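Local coordinates for protein Udp-n-acetylglucosamine pyrophosphorylase (PDB 4BQH) that probably catalyses the formation of UDP-N-acetylglucosamine and diphosphate from UTP and N-acetylglucosamine 1-phosphate, at residues 300-312 / 422-434. Sequence-based numbering, arbitrary orientation.
Sequences EEAHVVVKTCPKR and AFRIMQVDRDDEF
Arg312 lays its CG over one face of the Arg430 guanidinium, and Arg430 CD in turn lies over the Arg312 guanidinium. The two guanidinium groups carry like charges, and nearby carboxylates probably offset them. Arg312 NH2 makes a salt bridge with Asp431 OD1 at 2.6 Å, meeting it from above the carboxylate plane, and Arg430 NH1 pairs with Glu316. Arg430 NH2 also donates to Pro310 O at 2.9 Å, and a water links that oxygen to Arg430 NE.

Strands 304-309 and 423-427 run parallel. A ladder of backbone hydrogen bonds joins them. It starts at Ala422 O, which accepts from both His303 N and Val304 N, and ends where Val428 N donates to Thr308 O. On the face of Val304, Val306 and Phe423, Phe423 CZ packs against Val306 CG2 at 3.8 Å. Further along, Thr308 OG1 donates to Gln427 OE1 at 2.7 Å; with chi2 at 99°, the Gln427 chain bends toward the threonine. On the face of Val305, Lys307 and Met426, the extended Lys307 chain brings NZ to Glu433 OE1, a 2.7 Å salt bridge on the syn side of the carboxylate, with Asp290 as second partner. At the N-terminal end of the pair, Arg424 NE donates almost straight (174°) to Glu300 OE1, and a water bridges Arg424 NH2 to the same carboxylate oxygen.

The pair belongs to the mixed sheet of this GT-A-type enzyme. Strand 304-309 also pairs antiparallel with 355-357 and 359-363, helix 291-300 packs on Val305 and Met426, and Phe321 of strand 320-324 touches Val306, Thr308 and Phe423.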
ATOM      1  N   GLU A 300       1.839 -15.727 -14.670  1.00 10.90           N
ATOM      2  CA  GLU A 300       1.221 -14.932 -15.757  1.00 10.60           C
ATOM      3  C   GLU A 300       2.225 -14.117 -16.581  1.00 10.99           C
ATOM      4  O   GLU A 300       1.878 -13.584 -17.638  1.00 10.39           O
ATOM      5  CB  GLU A 300       0.143 -13.977 -15.194  1.00 11.16           C
ATOM      6  CG  GLU A 300      -1.057 -14.721 -14.589  1.00 11.37           C
ATOM      7  CD  GLU A 300      -1.894 -15.514 -15.610  1.00 12.17           C
ATOM      8  OE1 GLU A 300      -2.088 -15.051 -16.754  1.00 12.18           O
ATOM      9  OE2 GLU A 300      -2.387 -16.597 -15.260  1.00 12.15           O
ATOM     10  N   GLU A 301       3.463 -14.053 -16.099  1.00 11.04           N
ATOM     11  CA  GLU A 301       4.501 -13.168 -16.635  1.00 12.30           C
ATOM     12  C   GLU A 301       3.982 -11.714 -16.643  1.00 11.63           C
ATOM     13  O   GLU A 301       4.212 -10.962 -17.589  1.00 12.37           O
ATOM     14  CB  GLU A 301       4.973 -13.628 -18.034  1.00 14.89           C
ATOM     15  CG  GLU A 301       5.540 -15.044 -18.044  1.00 18.82           C
ATOM     16  CD  GLU A 301       5.719 -15.579 -19.450  1.00 23.15           C
ATOM     17  OE1 GLU A 301       6.744 -15.254 -20.079  1.00 24.90           O
ATOM     18  OE2 GLU A 301       4.829 -16.318 -19.919  1.00 28.47           O
ATOM     19  N   ALA A 302       3.306 -11.328 -15.557  1.00  9.86           N
ATOM     20  CA  ALA A 302       2.734  -9.990 -15.423  1.00  9.64           C
ATOM     21  C   ALA A 302       3.787  -9.000 -14.927  1.00  9.57           C
ATOM     22  O   ALA A 302       4.686  -9.367 -14.135  1.00 10.34           O
ATOM     23  CB  ALA A 302       1.555 -10.031 -14.469  1.00  9.04           C
ATOM     24  N   HIS A 303       3.699  -7.770 -15.421  1.00  9.19           N
ATOM     25  CA  HIS A 303       4.482  -6.648 -14.884  1.00  9.11           C
ATOM     26  C   HIS A 303       3.690  -5.859 -13.853  1.00  8.77           C
ATOM     27  O   HIS A 303       4.258  -5.200 -12.985  1.00  8.95           O
ATOM     28  CB  HIS A 303       4.952  -5.752 -16.020  1.00  9.88           C
ATOM     29  CG  HIS A 303       6.099  -6.345 -16.804  1.00 10.74           C
ATOM     30  ND1 HIS A 303       7.360  -6.422 -16.303  1.00 11.11           N
ATOM     31  CD2 HIS A 303       6.140  -6.904 -18.088  1.00 11.39           C
ATOM     32  CE1 HIS A 303       8.171  -7.018 -17.219  1.00 12.03           C
ATOM     33  NE2 HIS A 303       7.424  -7.297 -18.323  1.00 11.58           N
ATOM     34  N   VAL A 304       2.363  -5.923 -13.946  1.00  8.05           N
ATOM     35  CA  VAL A 304       1.472  -5.338 -12.916  1.00  7.98           C
ATOM     36  C   VAL A 304       0.352  -6.324 -12.617  1.00  7.88           C
ATOM     37  O   VAL A 304      -0.315  -6.787 -13.553  1.00  7.72           O
ATOM     38  CB  VAL A 304       0.834  -4.009 -13.384  1.00  8.07           C
ATOM     39  CG1 VAL A 304      -0.245  -3.554 -12.375  1.00  8.48           C
ATOM     40  CG2 VAL A 304       1.904  -2.936 -13.539  1.00  8.07           C
ATOM     41  N   VAL A 305       0.130  -6.626 -11.332  1.00  7.35           N
ATOM     42  CA  VAL A 305      -1.091  -7.307 -10.906  1.00  7.65           C
ATOM     43  C   VAL A 305      -1.767  -6.406  -9.889  1.00  7.74           C
ATOM     44  O   VAL A 305      -1.096  -5.892  -8.984  1.00  8.47           O
ATOM     45  CB  VAL A 305      -0.818  -8.680 -10.247  1.00  7.57           C
ATOM     46  CG1 VAL A 305      -2.130  -9.389  -9.988  1.00  7.42           C
ATOM     47  CG2 VAL A 305       0.043  -9.553 -11.162  1.00  7.40           C
ATOM     48  N   VAL A 306      -3.074  -6.176 -10.069  1.00  7.79           N
ATOM     49  CA  VAL A 306      -3.839  -5.418  -9.081  1.00  8.31           C
ATOM     50  C   VAL A 306      -4.806  -6.335  -8.352  1.00  8.18           C
ATOM     51  O   VAL A 306      -5.412  -7.274  -8.950  1.00  8.23           O
ATOM     52  CB  VAL A 306      -4.613  -4.226  -9.698  1.00  8.14           C
ATOM     53  CG1 VAL A 306      -3.621  -3.271 -10.382  1.00  8.63           C
ATOM     54  CG2 VAL A 306      -5.661  -4.714 -10.695  1.00  8.65           C
ATOM     55  N   LYS A 307      -4.951  -6.084  -7.054  1.00  8.42           N
ATOM     56  CA  LYS A 307      -6.042  -6.734  -6.329  1.00  9.16           C
ATOM     57  C   LYS A 307      -7.273  -5.850  -6.334  1.00  9.52           C
ATOM     58  O   LYS A 307      -7.183  -4.638  -6.150  1.00  9.85           O
ATOM     59  CB  LYS A 307      -5.661  -7.008  -4.874  1.00  9.79           C
ATOM     60  CG  LYS A 307      -4.889  -8.299  -4.715  1.00 10.73           C
ATOM     61  CD  LYS A 307      -4.660  -8.531  -3.222  1.00 10.82           C
ATOM     62  CE  LYS A 307      -3.938  -9.847  -3.008  1.00 11.80           C
ATOM     63  NZ  LYS A 307      -3.455  -9.961  -1.593  1.00 11.69           N
ATOM     64  N   THR A 308      -8.425  -6.473  -6.510  1.00  8.98           N
ATOM     65  CA  THR A 308      -9.699  -5.747  -6.597  1.00  9.65           C
ATOM     66  C   THR A 308     -10.737  -6.539  -5.825  1.00  9.88           C
ATOM     67  O   THR A 308     -10.532  -7.724  -5.561  1.00  9.45           O
ATOM     68  CB  THR A 308     -10.164  -5.614  -8.055  1.00  9.84           C
ATOM     69  OG1 THR A 308     -10.252  -6.917  -8.656  1.00 10.96           O
ATOM     70  CG2 THR A 308      -9.142  -4.782  -8.846  1.00  9.60           C
ATOM     71  N   CYS A 309     -11.841  -5.890  -5.471  1.00 10.72           N
ATOM     72  CA  CYS A 309     -12.947  -6.553  -4.772  1.00 11.02           C
ATOM     73  C   CYS A 309     -14.269  -6.214  -5.482  1.00 10.86           C
ATOM     74  O   CYS A 309     -14.395  -5.126  -6.045  1.00 10.01           O
ATOM     75  CB  CYS A 309     -13.022  -6.028  -3.323  1.00 12.55           C
ATOM     76  SG  CYS A 309     -11.578  -6.521  -2.351  1.00 15.94           S
ATOM     77  N   PRO A 310     -15.269  -7.112  -5.417  1.00 10.88           N
ATOM     78  CA  PRO A 310     -16.598  -6.709  -5.880  1.00 11.20           C
ATOM     79  C   PRO A 310     -17.086  -5.449  -5.126  1.00 11.58           C
ATOM     80  O   PRO A 310     -16.770  -5.271  -3.941  1.00 11.61           O
ATOM     81  CB  PRO A 310     -17.499  -7.908  -5.519  1.00 11.46           C
ATOM     82  CG  PRO A 310     -16.579  -9.038  -5.174  1.00 11.77           C
ATOM     83  CD  PRO A 310     -15.252  -8.458  -4.807  1.00 11.32           C
ATOM     84  N   LYS A 311     -17.846  -4.587  -5.786  1.00 11.77           N
ATOM     85  CA  LYS A 311     -18.435  -3.431  -5.098  1.00 13.37           C
ATOM     86  C   LYS A 311     -19.465  -3.889  -4.067  1.00 14.30           C
ATOM     87  O   LYS A 311     -20.127  -4.899  -4.268  1.00 14.04           O
ATOM     88  CB  LYS A 311     -19.096  -2.449  -6.078  1.00 13.91           C
ATOM     89  CG  LYS A 311     -18.120  -1.894  -7.117  1.00 15.10           C
ATOM     90  CD  LYS A 311     -18.299  -0.406  -7.365  1.00 16.66           C
ATOM     91  CE  LYS A 311     -19.742   0.026  -7.532  1.00 17.77           C
ATOM     92  NZ  LYS A 311     -19.926   1.480  -7.780  1.00 18.49           N
ATOM     93  N   ARG A 312     -19.588  -3.134  -2.980  1.00 15.68           N
ATOM     94  CA  ARG A 312     -20.574  -3.440  -1.937  1.00 18.34           C
ATOM     95  C   ARG A 312     -22.015  -3.196  -2.400  1.00 19.46           C
ATOM     96  O   ARG A 312     -22.965  -3.851  -1.934  1.00 21.63           O
ATOM     97  CB  ARG A 312     -20.241  -2.660  -0.659  1.00 20.38           C
ATOM     98  CG  ARG A 312     -19.277  -3.413   0.240  1.00 24.99           C
ATOM     99  CD  ARG A 312     -20.045  -4.430   1.083  1.00 29.17           C
ATOM    100  NE  ARG A 312     -19.272  -5.652   1.260  1.00 32.20           N
ATOM    101  CZ  ARG A 312     -18.520  -5.904   2.322  1.00 32.95           C
ATOM    102  NH1 ARG A 312     -18.473  -5.022   3.312  1.00 33.89           N
ATOM    103  NH2 ARG A 312     -17.827  -7.036   2.390  1.00 31.50           N
ATOM    104  N   ALA A 422       0.497  -7.785 -20.136  1.00 11.67           N
ATOM    105  CA  ALA A 422       1.289  -7.994 -18.919  1.00 11.20           C
ATOM    106  C   ALA A 422       0.618  -7.335 -17.704  1.00 10.24           C
ATOM    107  O   ALA A 422       1.261  -7.125 -16.668  1.00  9.95           O
ATOM    108  CB  ALA A 422       2.713  -7.480 -19.124  1.00 11.60           C
ATOM    109  N   PHE A 423      -0.676  -7.022 -17.865  1.00 10.08           N
ATOM    110  CA  PHE A 423      -1.527  -6.530 -16.760  1.00  9.68           C
ATOM    111  C   PHE A 423      -2.547  -7.593 -16.332  1.00  9.24           C
ATOM    112  O   PHE A 423      -3.251  -8.164 -17.170  1.00  9.12           O
ATOM    113  CB  PHE A 423      -2.258  -5.246 -17.203  1.00 10.09           C
ATOM    114  CG  PHE A 423      -3.153  -4.660 -16.127  1.00  9.80           C
ATOM    115  CD1 PHE A 423      -2.641  -3.727 -15.223  1.00 10.33           C
ATOM    116  CD2 PHE A 423      -4.478  -5.029 -16.023  1.00 10.44           C
ATOM    117  CE1 PHE A 423      -3.446  -3.175 -14.249  1.00  9.79           C
ATOM    118  CE2 PHE A 423      -5.310  -4.473 -15.045  1.00 10.24           C
ATOM    119  CZ  PHE A 423      -4.781  -3.545 -14.155  1.00 10.45           C
ATOM    120  N   ARG A 424      -2.606  -7.886 -15.034  1.00  9.01           N
ATOM    121  CA  ARG A 424      -3.581  -8.858 -14.535  1.00  8.91           C
ATOM    122  C   ARG A 424      -4.354  -8.316 -13.333  1.00  8.86           C
ATOM    123  O   ARG A 424      -3.852  -7.491 -12.555  1.00  8.63           O
ATOM    124  CB  ARG A 424      -2.890 -10.162 -14.136  1.00  8.99           C
ATOM    125  CG  ARG A 424      -2.161 -10.901 -15.273  1.00  9.55           C
ATOM    126  CD  ARG A 424      -3.201 -11.529 -16.186  1.00 10.40           C
ATOM    127  NE  ARG A 424      -2.592 -12.274 -17.302  1.00 10.72           N
ATOM    128  CZ  ARG A 424      -2.330 -11.774 -18.504  1.00 12.01           C
ATOM    129  NH1 ARG A 424      -2.582 -10.491 -18.790  1.00 11.60           N
ATOM    130  NH2 ARG A 424      -1.787 -12.570 -19.433  1.00 12.43           N
ATOM    131  N   ILE A 425      -5.582  -8.797 -13.208  1.00  9.01           N
ATOM    132  CA  ILE A 425      -6.452  -8.495 -12.065  1.00  8.95           C
ATOM    133  C   ILE A 425      -6.609  -9.766 -11.245  1.00  9.40           C
ATOM    134  O   ILE A 425      -6.827 -10.862 -11.811  1.00  9.25           O
ATOM    135  CB  ILE A 425      -7.847  -8.086 -12.562  1.00  9.37           C
ATOM    136  CG1 ILE A 425      -7.773  -6.676 -13.179  1.00  9.82           C
ATOM    137  CG2 ILE A 425      -8.869  -8.146 -11.407  1.00  9.52           C
ATOM    138  CD1 ILE A 425      -9.000  -6.272 -13.988  1.00 10.21           C
ATOM    139  N   MET A 426      -6.524  -9.628  -9.919  1.00  9.52           N
ATOM    140  CA  MET A 426      -6.856 -10.723  -9.001  1.00 10.48           C
ATOM    141  C   MET A 426      -8.005 -10.222  -8.108  1.00 10.12           C
ATOM    142  O   MET A 426      -7.816  -9.324  -7.306  1.00  9.95           O
ATOM    143  CB  MET A 426      -5.632 -11.148  -8.175  1.00 11.91           C
ATOM    144  CG  MET A 426      -5.882 -12.383  -7.305  1.00 14.46           C
ATOM    145  SD  MET A 426      -4.315 -13.004  -6.628  1.00 20.88           S
ATOM    146  CE  MET A 426      -4.032 -11.874  -5.350  1.00 17.80           C
ATOM    147  N   GLN A 427      -9.196 -10.772  -8.321  1.00 10.13           N
ATOM    148  CA  GLN A 427     -10.384 -10.359  -7.568  1.00 10.13           C
ATOM    149  C   GLN A 427     -10.400 -11.178  -6.273  1.00  9.96           C
ATOM    150  O   GLN A 427     -10.449 -12.394  -6.328  1.00 10.13           O
ATOM    151  CB  GLN A 427     -11.654 -10.592  -8.392  1.00 10.70           C
ATOM    152  CG  GLN A 427     -12.957 -10.167  -7.691  1.00 11.52           C
ATOM    153  CD  GLN A 427     -13.473  -8.801  -8.138  1.00 12.43           C
ATOM    154  OE1 GLN A 427     -12.741  -7.805  -8.126  1.00 13.21           O
ATOM    155  NE2 GLN A 427     -14.750  -8.753  -8.525  1.00 12.24           N
ATOM    156  N   VAL A 428     -10.355 -10.492  -5.134  1.00  9.75           N
ATOM    157  CA  VAL A 428     -10.206 -11.134  -3.825  1.00  9.97           C
ATOM    158  C   VAL A 428     -11.411 -10.827  -2.925  1.00 10.10           C
ATOM    159  O   VAL A 428     -12.224  -9.960  -3.227  1.00  9.38           O
ATOM    160  CB  VAL A 428      -8.882 -10.739  -3.105  1.00 10.44           C
ATOM    161  CG1 VAL A 428      -7.668 -11.164  -3.918  1.00 10.58           C
ATOM    162  CG2 VAL A 428      -8.825  -9.234  -2.791  1.00 10.76           C
ATOM    163  N   ASP A 429     -11.471 -11.557  -1.814  1.00 11.08           N
ATOM    164  CA  ASP A 429     -12.512 -11.475  -0.820  1.00 12.53           C
ATOM    165  C   ASP A 429     -12.267 -10.259   0.088  1.00 11.76           C
ATOM    166  O   ASP A 429     -11.337 -10.270   0.888  1.00 11.33           O
ATOM    167  CB  ASP A 429     -12.433 -12.796  -0.024  1.00 14.77           C
ATOM    168  CG  ASP A 429     -13.683 -13.108   0.754  1.00 17.57           C
ATOM    169  OD1 ASP A 429     -14.250 -12.173   1.372  1.00 18.51           O
ATOM    170  OD2 ASP A 429     -14.063 -14.326   0.765  1.00 19.55           O
ATOM    171  N   ARG A 430     -13.119  -9.237  -0.003  1.00 11.63           N
ATOM    172  CA  ARG A 430     -12.884  -7.965   0.689  1.00 12.31           C
ATOM    173  C   ARG A 430     -12.700  -8.178   2.185  1.00 13.02           C
ATOM    174  O   ARG A 430     -11.817  -7.609   2.809  1.00 13.45           O
ATOM    175  CB  ARG A 430     -14.040  -6.977   0.443  1.00 12.77           C
ATOM    176  CG  ARG A 430     -13.822  -5.616   1.110  1.00 13.57           C
ATOM    177  CD  ARG A 430     -15.078  -4.752   1.039  1.00 14.63           C
ATOM    178  NE  ARG A 430     -15.477  -4.479  -0.341  1.00 14.81           N
ATOM    179  CZ  ARG A 430     -15.617  -3.256  -0.870  1.00 15.71           C
ATOM    180  NH1 ARG A 430     -15.367  -2.164  -0.153  1.00 14.81           N
ATOM    181  NH2 ARG A 430     -16.005  -3.133  -2.136  1.00 15.82           N
ATOM    182  N   ASP A 431     -13.548  -9.026   2.744  1.00 13.60           N
ATOM    183  CA  ASP A 431     -13.542  -9.200   4.180  1.00 15.02           C
ATOM    184  C   ASP A 431     -12.317  -9.961   4.689  1.00 14.71           C
ATOM    185  O   ASP A 431     -12.094  -9.996   5.897  1.00 15.08           O
ATOM    186  CB  ASP A 431     -14.858  -9.824   4.634  1.00 17.01           C
ATOM    187  CG  ASP A 431     -16.028  -8.840   4.553  1.00 19.30           C
ATOM    188  OD1 ASP A 431     -15.900  -7.738   3.984  1.00 21.48           O
ATOM    189  OD2 ASP A 431     -17.091  -9.166   5.084  1.00 22.99           O
ATOM    190  N   ASP A 432     -11.521 -10.529   3.780  1.00 14.00           N
ATOM    191  CA  ASP A 432     -10.271 -11.187   4.141  1.00 14.00           C
ATOM    192  C   ASP A 432      -9.052 -10.284   3.882  1.00 13.61           C
ATOM    193  O   ASP A 432      -7.949 -10.570   4.366  1.00 13.35           O
ATOM    194  CB  ASP A 432     -10.093 -12.497   3.339  1.00 16.16           C
ATOM    195  CG  ASP A 432     -11.068 -13.594   3.757  1.00 19.87           C
ATOM    196  OD1 ASP A 432     -11.577 -13.566   4.910  1.00 21.67           O
ATOM    197  OD2 ASP A 432     -11.298 -14.510   2.931  1.00 20.71           O
ATOM    198  N   GLU A 433      -9.248  -9.202   3.126  1.00 11.73           N
ATOM    199  CA  GLU A 433      -8.138  -8.535   2.472  1.00 12.47           C
ATOM    200  C   GLU A 433      -8.113  -7.016   2.630  1.00 11.90           C
ATOM    201  O   GLU A 433      -7.096  -6.408   2.379  1.00 11.96           O
ATOM    202  CB  GLU A 433      -8.158  -8.877   0.972  1.00 13.08           C
ATOM    203  CG  GLU A 433      -7.899 -10.342   0.631  1.00 14.40           C
ATOM    204  CD  GLU A 433      -6.443 -10.631   0.287  1.00 16.46           C
ATOM    205  OE1 GLU A 433      -5.716  -9.698  -0.060  1.00 15.66           O
ATOM    206  OE2 GLU A 433      -6.036 -11.807   0.343  1.00 18.64           O
ATOM    207  N   PHE A 434      -9.219  -6.403   3.051  1.00 11.90           N
ATOM    208  CA  PHE A 434      -9.310  -4.949   2.991  1.00 12.36           C
ATOM    209  C   PHE A 434     -10.138  -4.396   4.152  1.00 12.30           C
ATOM    210  O   PHE A 434     -11.360  -4.483   4.120  1.00 13.39           O
ATOM    211  CB  PHE A 434      -9.933  -4.559   1.630  1.00 12.63           C
ATOM    212  CG  PHE A 434     -10.071  -3.065   1.400  1.00 13.08           C
ATOM    213  CD1 PHE A 434      -8.949  -2.252   1.275  1.00 12.88           C
ATOM    214  CD2 PHE A 434     -11.337  -2.488   1.296  1.00 13.41           C
ATOM    215  CE1 PHE A 434      -9.093  -0.878   1.083  1.00 13.27           C
ATOM    216  CE2 PHE A 434     -11.497  -1.124   1.062  1.00 13.56           C
ATOM    217  CZ  PHE A 434     -10.371  -0.317   0.942  1.00 13.84           C
TER
HETATM  218  O   HOH W   1      -0.201 -14.930 -19.143  1.00 27.16           O
HETATM  219  O   HOH W   2     -16.790  -6.705  -1.689  1.00 16.38           O
HETATM  220  O   HOH W   3     -15.983  -4.943   4.496  1.00 27.12           O